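Local structure of chitin deacetylase (Bombyx mori, 5ZNT) at residues Thr41-Asp46 and Thr75-His80; Ile98-Ile103 and Val143-Pro148; Glu123-Arg128 and Gln164-Asp169. The protein hydrolyses the N-acetamido groups of N-acetylglucosamine residues in chitin to give chitosan and acetate, using zinc in its carbohydrate esterase 4 domain, the part present here. One frame throughout, in Å; residues are numbered along the deposited sequence.

Contact 1. Residues Thr41-Asp46 and Thr75-His80. With ZN (zinc ion), chain C.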
loop_
_atom_site.group_PDB
_atom_site.type_symbol
_atom_site.label_atom_id
_atom_site.label_comp_id
_atom_site.label_asym_id
_atom_site.label_seq_id
_atom_site.Cartn_x
_atom_site.Cartn_y
_atom_site.Cartn_z
ATOM N N THR A 41 -6.492 5.771 0.336
ATOM C CA THR A 41 -5.877 4.452 0.153
ATOM C C THR A 41 -5.762 3.799 1.525
ATOM O O THR A 41 -4.814 4.048 2.266
ATOM C CB THR A 41 -4.510 4.534 -0.527
ATOM O OG1 THR A 41 -3.599 5.315 0.259
ATOM C CG2 THR A 41 -4.627 5.161 -1.914
ATOM N N ILE A 42 -6.758 2.987 1.871
ATOM C CA ILE A 42 -6.625 2.096 3.012
ATOM C C ILE A 42 -5.656 0.981 2.641
ATOM O O ILE A 42 -5.799 0.359 1.585
ATOM C CB ILE A 42 -7.989 1.505 3.388
ATOM C CG1 ILE A 42 -8.971 2.603 3.804
ATOM C CG2 ILE A 42 -7.828 0.444 4.479
ATOM C CD1 ILE A 42 -10.420 2.075 3.830
ATOM N N THR A 43 -4.665 0.723 3.498
ATOM C CA THR A 43 -3.754 -0.394 3.268
ATOM C C THR A 43 -3.632 -1.224 4.535
ATOM O O THR A 43 -3.899 -0.745 5.642
ATOM C CB THR A 43 -2.347 0.061 2.812
ATOM O OG1 THR A 43 -1.624 0.619 3.925
ATOM C CG2 THR A 43 -2.432 1.119 1.689
ATOM N N PHE A 44 -3.206 -2.483 4.350
ATOM C CA PHE A 44 -2.917 -3.415 5.433
ATOM C C PHE A 44 -1.591 -4.112 5.166
ATOM O O PHE A 44 -1.369 -4.622 4.059
ATOM C CB PHE A 44 -4.036 -4.456 5.567
ATOM C CG PHE A 44 -5.362 -3.853 5.879
ATOM C CD1 PHE A 44 -5.657 -3.443 7.174
ATOM C CD2 PHE A 44 -6.301 -3.656 4.872
ATOM C CE1 PHE A 44 -6.888 -2.851 7.457
ATOM C CE2 PHE A 44 -7.529 -3.079 5.160
ATOM C CZ PHE A 44 -7.818 -2.690 6.451
ATOM N N ASP A 45 -0.745 -4.161 6.174
ATOM C CA ASP A 45 0.505 -4.845 5.992
ATOM C C ASP A 45 0.400 -6.231 6.576
ATOM O O ASP A 45 -0.538 -6.578 7.322
ATOM C CB ASP A 45 1.663 -4.015 6.522
ATOM C CG ASP A 45 1.915 -2.765 5.710
ATOM O OD1 ASP A 45 1.140 -2.503 4.766
ATOM O OD2 ASP A 45 2.887 -2.042 6.032
ATOM N N ASP A 46 1.413 -6.989 6.202
ATOM C CA ASP A 46 1.804 -8.258 6.763
ATOM C C ASP A 46 0.732 -9.305 6.513
ATOM O O ASP A 46 -0.145 -9.054 5.814
ATOM C CB ASP A 46 1.991 -8.271 8.314
ATOM C CG ASP A 46 2.922 -7.178 8.883
ATOM O OD1 ASP A 46 3.622 -6.564 8.113
ATOM O OD2 ASP A 46 2.879 -7.027 10.137
ATOM N N THR A 75 -5.595 -1.971 -0.397
ATOM C CA THR A 75 -4.336 -2.535 -0.890
ATOM C C THR A 75 -3.680 -3.313 0.245
ATOM O O THR A 75 -3.581 -2.802 1.352
ATOM C CB THR A 75 -3.387 -1.426 -1.378
ATOM O OG1 THR A 75 -4.050 -0.611 -2.365
ATOM C CG2 THR A 75 -2.111 -2.014 -1.995
ATOM N N TYR A 76 -3.225 -4.535 -0.033
ATOM C CA TYR A 76 -2.629 -5.410 0.971
ATOM C C TYR A 76 -1.158 -5.585 0.636
ATOM O O TYR A 76 -0.827 -6.092 -0.442
ATOM C CB TYR A 76 -3.319 -6.773 1.003
ATOM C CG TYR A 76 -4.732 -6.686 1.531
ATOM C CD1 TYR A 76 -5.771 -6.252 0.717
ATOM C CD2 TYR A 76 -5.020 -7.010 2.852
ATOM C CE1 TYR A 76 -7.070 -6.145 1.201
ATOM C CE2 TYR A 76 -6.327 -6.928 3.344
ATOM C CZ TYR A 76 -7.340 -6.511 2.506
ATOM O OH TYR A 76 -8.611 -6.422 2.988
ATOM N N PHE A 77 -0.285 -5.115 1.524
ATOM C CA PHE A 77 1.152 -5.350 1.381
ATOM C C PHE A 77 1.466 -6.633 2.142
ATOM O O PHE A 77 1.555 -6.638 3.371
ATOM C CB PHE A 77 1.956 -4.154 1.893
ATOM C CG PHE A 77 1.838 -2.943 1.002
ATOM C CD1 PHE A 77 2.607 -2.837 -0.149
ATOM C CD2 PHE A 77 0.930 -1.940 1.300
ATOM C CE1 PHE A 77 2.475 -1.730 -0.986
ATOM C CE2 PHE A 77 0.806 -0.836 0.472
ATOM C CZ PHE A 77 1.568 -0.737 -0.663
ATOM N N VAL A 78 1.637 -7.723 1.406
ATOM C CA VAL A 78 1.582 -9.068 1.977
ATOM C C VAL A 78 2.993 -9.559 2.204
ATOM O O VAL A 78 3.824 -9.505 1.292
ATOM C CB VAL A 78 0.806 -10.023 1.049
ATOM C CG1 VAL A 78 0.784 -11.452 1.648
ATOM C CG2 VAL A 78 -0.643 -9.493 0.858
ATOM N N SER A 79 3.268 -10.042 3.419
ATOM C CA SER A 79 4.502 -10.749 3.727
ATOM C C SER A 79 4.219 -12.252 3.754
ATOM O O SER A 79 3.089 -12.673 3.998
ATOM C CB SER A 79 5.080 -10.285 5.082
ATOM O OG SER A 79 4.126 -10.487 6.134
ATOM N N HIS A 80 5.270 -13.062 3.538
ATOM C CA HIS A 80 5.080 -14.487 3.237
ATOM C C HIS A 80 4.702 -15.304 4.467
ATOM O O HIS A 80 3.762 -16.100 4.420
ATOM C CB HIS A 80 6.354 -15.046 2.594
ATOM C CG HIS A 80 6.341 -16.535 2.366
ATOM N ND1 HIS A 80 5.280 -17.202 1.780
ATOM C CD2 HIS A 80 7.278 -17.478 2.628
ATOM C CE1 HIS A 80 5.571 -18.492 1.686
ATOM N NE2 HIS A 80 6.780 -18.686 2.192
HETATM ZN ZN ZN C . 5.286 -5.231 8.180
HETATM O O HOH W 1 -5.534 1.343 -0.956
HETATM O O HOH W 2 4.321 -3.148 8.183
HETATM O O HOH W 3 4.961 -5.171 10.304
HETATM O O HOH W 4 6.687 -3.419 8.430
#
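F77 lies against D45 and T43 on one face of a parallel strand pair. F77 CB sits 3.4 Å from D45 OD1. The same oxygen passes near F77 CG and lies 3.5 Å from F77 CD2. F77 CE2 ends 4.0 Å from T43 CG2, which approaches the ring at its edge. The D45 carboxylate stands nearly upright to this ring, with planes 81° apart. CG of D45 is anti to the carbonyl carbon (chi1 -68°), which sets OD1 beside F77 and in a salt bridge to R146, while OD2 accepts from a zinc-bound water. R146 also hydrogen-bonds the T43 hydroxyl. The two strands belong to a beta-alpha-beta unit, strand 38-45, helix 53-59 and strand 75-78, in the parallel sheet of the (beta/alpha) barrel-like fold known for CE4 enzymes. Backbone hydrogen bonds tie them in register: T75 N to I42 O, F44 N to T75 O, and F77 N to F44 O at 2.8 Å. On the other face F44 and Y76 run side by side, their rings slid apart with planes at 30°; F44 CD2 reaches Y76 CE2 at 3.6 Å, and Y56 meets both rings. D46 N makes a weak hydrogen bond to F77 O, and S79 OG nears D46 CA at 3.3 Å. D46 OD1 binds zinc at 2.1 Å, with H101, H105 and three waters completing the site; OD2 accepts from one of those waters.

Contact 2. Residues Ile98-Ile103 and Val143-Pro148. With ZN (zinc ion), chain C.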
loop_
_atom_site.group_PDB
_atom_site.type_symbol
_atom_site.label_atom_id
_atom_site.label_comp_id
_atom_site.label_asym_id
_atom_site.label_seq_id
_atom_site.Cartn_x
_atom_site.Cartn_y
_atom_site.Cartn_z
ATOM N N ILE A 98 -3.168 -6.643 -4.397
ATOM C CA ILE A 98 -2.162 -7.403 -3.658
ATOM C C ILE A 98 -0.801 -6.853 -4.041
ATOM O O ILE A 98 -0.473 -6.794 -5.228
ATOM C CB ILE A 98 -2.235 -8.907 -3.964
ATOM C CG1 ILE A 98 -3.607 -9.453 -3.602
ATOM C CG2 ILE A 98 -1.107 -9.661 -3.205
ATOM C CD1 ILE A 98 -3.986 -9.295 -2.121
ATOM N N ALA A 99 -0.014 -6.446 -3.043
ATOM C CA ALA A 99 1.338 -5.928 -3.243
ATOM C C ALA A 99 2.282 -6.706 -2.332
ATOM O O ALA A 99 1.837 -7.508 -1.505
ATOM C CB ALA A 99 1.413 -4.413 -2.937
ATOM N N VAL A 100 3.605 -6.492 -2.463
ATOM C CA VAL A 100 4.561 -7.327 -1.729
ATOM C C VAL A 100 5.169 -6.552 -0.574
ATOM O O VAL A 100 5.420 -5.339 -0.662
ATOM C CB VAL A 100 5.666 -7.921 -2.624
ATOM C CG1 VAL A 100 5.053 -8.697 -3.804
ATOM C CG2 VAL A 100 6.658 -6.863 -3.103
ATOM N N HIS A 101 5.434 -7.281 0.507
ATOM C CA HIS A 101 5.984 -6.778 1.753
ATOM C C HIS A 101 7.115 -7.701 2.223
ATOM O O HIS A 101 7.358 -7.834 3.426
ATOM C CB HIS A 101 4.870 -6.672 2.796
ATOM C CG HIS A 101 5.222 -5.902 4.036
ATOM N ND1 HIS A 101 5.887 -4.695 4.012
ATOM C CD2 HIS A 101 4.941 -6.149 5.344
ATOM C CE1 HIS A 101 6.017 -4.241 5.249
ATOM N NE2 HIS A 101 5.457 -5.108 6.077
ATOM N N SER A 102 7.771 -8.383 1.271
ATOM C CA SER A 102 8.953 -9.246 1.414
ATOM C C SER A 102 8.631 -10.691 1.828
ATOM O O SER A 102 7.537 -10.997 2.313
ATOM C CB SER A 102 9.986 -8.666 2.392
ATOM O OG SER A 102 9.704 -9.067 3.713
ATOM N N ILE A 103 9.599 -11.581 1.622
ATOM C CA ILE A 103 9.473 -12.973 2.063
ATOM C C ILE A 103 9.726 -13.090 3.561
ATOM O O ILE A 103 8.913 -13.653 4.304
ATOM C CB ILE A 103 10.449 -13.863 1.269
ATOM C CG1 ILE A 103 9.975 -13.990 -0.185
ATOM C CG2 ILE A 103 10.610 -15.250 1.986
ATOM C CD1 ILE A 103 10.942 -14.791 -1.093
ATOM N N VAL A 143 2.240 -5.370 -8.270
ATOM C CA VAL A 143 3.166 -4.406 -8.872
ATOM C C VAL A 143 3.747 -3.431 -7.850
ATOM O O VAL A 143 4.629 -2.631 -8.185
ATOM C CB VAL A 143 2.487 -3.620 -10.017
ATOM C CG1 VAL A 143 1.894 -4.569 -11.059
ATOM C CG2 VAL A 143 1.412 -2.672 -9.471
ATOM N N GLY A 144 3.248 -3.465 -6.613
ATOM C CA GLY A 144 3.709 -2.546 -5.585
ATOM C C GLY A 144 4.605 -3.183 -4.543
ATOM O O GLY A 144 4.560 -4.401 -4.325
ATOM N N VAL A 145 5.422 -2.359 -3.886
ATOM C CA VAL A 145 6.371 -2.794 -2.871
ATOM C C VAL A 145 6.237 -1.882 -1.667
ATOM O O VAL A 145 6.160 -0.654 -1.822
ATOM C CB VAL A 145 7.824 -2.740 -3.396
ATOM C CG1 VAL A 145 8.815 -2.989 -2.243
ATOM C CG2 VAL A 145 8.041 -3.778 -4.501
ATOM N N ARG A 146 6.270 -2.470 -0.466
ATOM C CA ARG A 146 6.501 -1.716 0.763
ATOM C C ARG A 146 7.490 -2.496 1.612
ATOM O O ARG A 146 7.261 -3.676 1.905
ATOM C CB ARG A 146 5.207 -1.478 1.544
ATOM C CG ARG A 146 5.424 -0.779 2.902
ATOM C CD ARG A 146 4.068 -0.357 3.505
ATOM N NE ARG A 146 3.465 0.795 2.822
ATOM C CZ ARG A 146 2.211 1.210 2.996
ATOM N NH1 ARG A 146 1.396 0.564 3.833
ATOM N NH2 ARG A 146 1.773 2.283 2.338
ATOM N N ALA A 147 8.576 -1.836 2.022
ATOM C CA ALA A 147 9.631 -2.506 2.789
ATOM C C ALA A 147 9.231 -2.672 4.252
ATOM O O ALA A 147 8.594 -1.784 4.828
ATOM C CB ALA A 147 10.950 -1.728 2.709
ATOM N N PRO A 148 9.581 -3.815 4.860
ATOM C CA PRO A 148 9.418 -3.980 6.304
ATOM C C PRO A 148 10.037 -2.826 7.083
ATOM O O PRO A 148 11.091 -2.288 6.713
ATOM C CB PRO A 148 10.147 -5.302 6.590
ATOM C CG PRO A 148 9.961 -6.089 5.315
ATOM C CD PRO A 148 10.091 -5.036 4.210
HETATM ZN ZN ZN C . 5.286 -5.231 8.180
HETATM O O HOH W 5 0.507 -4.470 -6.288
HETATM O O HOH W 2 4.321 -3.148 8.183
HETATM O O HOH W 4 6.687 -3.419 8.430
HETATM O O HOH W 3 4.961 -5.171 10.304
#
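R146 O receives the ring N-H of the zinc ligand H101, ND1 to O 2.7 Å, the shortest hydrogen bond across this contact. Here the end of strand 97-100, from the parallel sheet, meets the short strand 144-145 and carries a metal-binding histidine past it. The carbonyl oxygen lies close to the imidazole plane, although the nitrogen stands well above the carbonyl plane. With ND1 donating, H101 NE2 is turned to the zinc at 2.1 Å, an arrangement in which a second-shell carbonyl fixes the rotation of a first-shell ring. CG of H101 is anti to the backbone N (chi1 -168°), which swings the ring toward 146-148. P148 CG lies over one face of that ring, while P148 CA comes 3.6 Å from H101 CE1. P148 CG also lies 3.4 Å from S102 OG. This hydroxyl donates to H101 O on an in-plane lone pair, OG to O 2.7 Å, and is hydrogen-bonded to H105 N. An alanine here lacks OG, and the H101 carbonyl and the H105 amide would probably both be left without the group that links the backbones of the two zinc histidines. R146 turns its guanidinium away from the histidine, and its NE donates to S170 O. Behind the histidine the strands join at V100: its N-H points almost straight (177°) at G144 O, and its oxygen accepts from R146 N. A99 CB rests 3.4 Å from G144 O, and V100 CG2 touches V145 CG2 at 3.7 Å.

Contact 3. Residues Glu123-Arg128 and Gln164-Asp169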
loop_
_atom_site.group_PDB
_atom_site.type_symbol
_atom_site.label_atom_id
_atom_site.label_comp_id
_atom_site.label_asym_id
_atom_site.label_seq_id
_atom_site.Cartn_x
_atom_site.Cartn_y
_atom_site.Cartn_z
ATOM N N GLU A 123 14.037 -10.732 -1.833
ATOM C CA GLU A 123 12.940 -10.458 -0.905
ATOM C C GLU A 123 11.666 -10.073 -1.646
ATOM O O GLU A 123 10.591 -10.578 -1.331
ATOM C CB GLU A 123 13.330 -9.345 0.072
ATOM C CG GLU A 123 14.352 -9.775 1.146
ATOM C CD GLU A 123 13.694 -10.586 2.258
ATOM O OE1 GLU A 123 12.499 -10.912 2.133
ATOM O OE2 GLU A 123 14.356 -10.886 3.266
ATOM N N MET A 124 11.760 -9.162 -2.622
ATOM C CA MET A 124 10.545 -8.565 -3.182
ATOM C C MET A 124 10.101 -9.270 -4.459
ATOM O O MET A 124 8.925 -9.627 -4.594
ATOM C CB MET A 124 10.764 -7.058 -3.429
ATOM C CG MET A 124 11.042 -6.280 -2.107
ATOM S SD MET A 124 9.739 -6.595 -0.894
ATOM C CE MET A 124 10.274 -5.456 0.377
ATOM N N ALA A 125 11.016 -9.471 -5.414
ATOM C CA ALA A 125 10.639 -10.243 -6.596
ATOM C C ALA A 125 10.331 -11.689 -6.221
ATOM O O ALA A 125 9.446 -12.306 -6.820
ATOM C CB ALA A 125 11.740 -10.190 -7.657
ATOM N N GLY A 126 11.048 -12.238 -5.238
ATOM C CA GLY A 126 10.716 -13.564 -4.744
ATOM C C GLY A 126 9.314 -13.636 -4.176
ATOM O O GLY A 126 8.560 -14.565 -4.464
ATOM N N MET A 127 8.934 -12.642 -3.361
ATOM C CA MET A 127 7.588 -12.648 -2.801
ATOM C C MET A 127 6.545 -12.532 -3.904
ATOM O O MET A 127 5.484 -13.169 -3.830
ATOM C CB MET A 127 7.411 -11.512 -1.785
ATOM C CG MET A 127 6.021 -11.462 -1.137
ATOM S SD MET A 127 5.531 -13.059 -0.372
ATOM C CE MET A 127 3.846 -12.723 0.156
ATOM N N ARG A 128 6.824 -11.731 -4.941
ATOM C CA ARG A 128 5.912 -11.692 -6.089
ATOM C C ARG A 128 5.751 -13.074 -6.726
ATOM O O ARG A 128 4.643 -13.465 -7.123
ATOM C CB ARG A 128 6.398 -10.675 -7.131
ATOM C CG ARG A 128 5.484 -10.597 -8.396
ATOM C CD ARG A 128 5.943 -9.472 -9.368
ATOM N NE ARG A 128 7.316 -9.691 -9.800
ATOM C CZ ARG A 128 8.047 -8.784 -10.438
ATOM N NH1 ARG A 128 7.528 -7.599 -10.719
ATOM N NH2 ARG A 128 9.294 -9.063 -10.792
ATOM N N GLN A 164 13.130 -5.183 -12.034
ATOM C CA GLN A 164 12.095 -6.198 -11.842
ATOM C C GLN A 164 10.731 -5.757 -12.344
ATOM O O GLN A 164 9.760 -6.512 -12.209
ATOM C CB GLN A 164 12.012 -6.573 -10.355
ATOM C CG GLN A 164 13.244 -7.338 -9.859
ATOM C CD GLN A 164 13.453 -8.619 -10.656
ATOM O OE1 GLN A 164 12.499 -9.316 -10.977
ATOM N NE2 GLN A 164 14.703 -8.921 -10.981
ATOM N N ALA A 165 10.624 -4.541 -12.888
ATOM C CA ALA A 165 9.384 -4.058 -13.487
ATOM C C ALA A 165 8.266 -3.949 -12.451
ATOM O O ALA A 165 7.100 -4.205 -12.743
ATOM C CB ALA A 165 8.952 -4.933 -14.665
ATOM N N PHE A 166 8.620 -3.555 -11.232
ATOM C CA PHE A 166 7.593 -3.142 -10.288
ATOM C C PHE A 166 7.082 -1.762 -10.698
ATOM O O PHE A 166 7.806 -0.970 -11.308
ATOM C CB PHE A 166 8.146 -3.116 -8.859
ATOM C CG PHE A 166 8.221 -4.487 -8.202
ATOM C CD1 PHE A 166 7.070 -5.112 -7.725
ATOM C CD2 PHE A 166 9.436 -5.152 -8.079
ATOM C CE1 PHE A 166 7.139 -6.365 -7.129
ATOM C CE2 PHE A 166 9.508 -6.409 -7.474
ATOM C CZ PHE A 166 8.357 -7.016 -7.007
ATOM N N LEU A 167 5.821 -1.474 -10.369
ATOM C CA LEU A 167 5.254 -0.187 -10.764
ATOM C C LEU A 167 5.556 0.893 -9.733
ATOM O O LEU A 167 5.964 2.007 -10.082
ATOM C CB LEU A 167 3.747 -0.316 -10.965
ATOM C CG LEU A 167 3.000 0.974 -11.315
ATOM C CD1 LEU A 167 3.501 1.527 -12.666
ATOM C CD2 LEU A 167 1.488 0.713 -11.313
ATOM N N TYR A 168 5.365 0.594 -8.455
ATOM C CA TYR A 168 5.504 1.647 -7.472
ATOM C C TYR A 168 6.065 1.099 -6.182
ATOM O O TYR A 168 5.917 -0.086 -5.858
ATOM C CB TYR A 168 4.174 2.350 -7.181
ATOM C CG TYR A 168 3.154 1.481 -6.470
ATOM C CD1 TYR A 168 3.101 1.431 -5.077
ATOM C CD2 TYR A 168 2.264 0.698 -7.192
ATOM C CE1 TYR A 168 2.165 0.628 -4.418
ATOM C CE2 TYR A 168 1.332 -0.118 -6.543
ATOM C CZ TYR A 168 1.286 -0.135 -5.162
ATOM O OH TYR A 168 0.383 -0.940 -4.514
ATOM N N ASP A 169 6.681 2.005 -5.436
ATOM C CA ASP A 169 7.043 1.807 -4.052
ATOM C C ASP A 169 6.133 2.650 -3.166
ATOM O O ASP A 169 5.678 3.728 -3.563
ATOM C CB ASP A 169 8.499 2.204 -3.826
ATOM C CG ASP A 169 8.868 2.196 -2.378
ATOM O OD1 ASP A 169 8.942 1.093 -1.801
ATOM O OD2 ASP A 169 9.052 3.279 -1.791
#
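A Schellman motif, with A165 at positive phi, ends helix 154-163, and R128 of helix 117-134 binds the chain at this turn through the carbonyl of Q164. NH1 and NH2 of R128 both donate end-on to the single atom Q164 O, at 2.9 Å and 3.0 Å. The oxygen lies in the guanidinium plane; NH2 sits on its in-plane lone pair, whereas NH1 is tilted 27° from the carbonyl plane. The arginine runs extended through chi1 and chi2 and bends at chi3 (59°), which lays its head flat on the F166 ring. The planes are 12° apart, and R128 CZ stands 4.2 Å from the F166 ring centroid, a cation-pi stack with NH1 over the ring centre. Held by the oxygen at its edge and the ring on one face, the guanidinium probably has little freedom to turn. The F166 ring in turn presents its rim to the helix, where CZ meets M124 O at 3.6 Å and A125 N lies near its plane. M161 of helix 154-163 also packs on F166. Q164 folds at chi2 beside the helix, bringing Q164 OE1 to 3.5 Å from A125 CB.

Overall arrangement
Contacts 1 and 2 both hold a zinc ligand; contact 3 lies behind contact 2. Contacts 1 and 2, with centres about 8 Å apart, meet in the parallel sheet through strands 75-78 and 97-100, with Y76 O 2.7 Å from A99 N. D46 and H101 come from one contact each, with H105 as third protein ligand. Contacts 2 and 3 lie about 7 Å apart between centres and interleave along the chain; strand 144-145 pairs with 168-169, V143 O standing 2.7 Å from L167 N. The centre of contact 3 is about 14 Å from that of contact 1, yet the M124 side chain comes within about 6 Å of that of H101 and about 9 Å of the zinc.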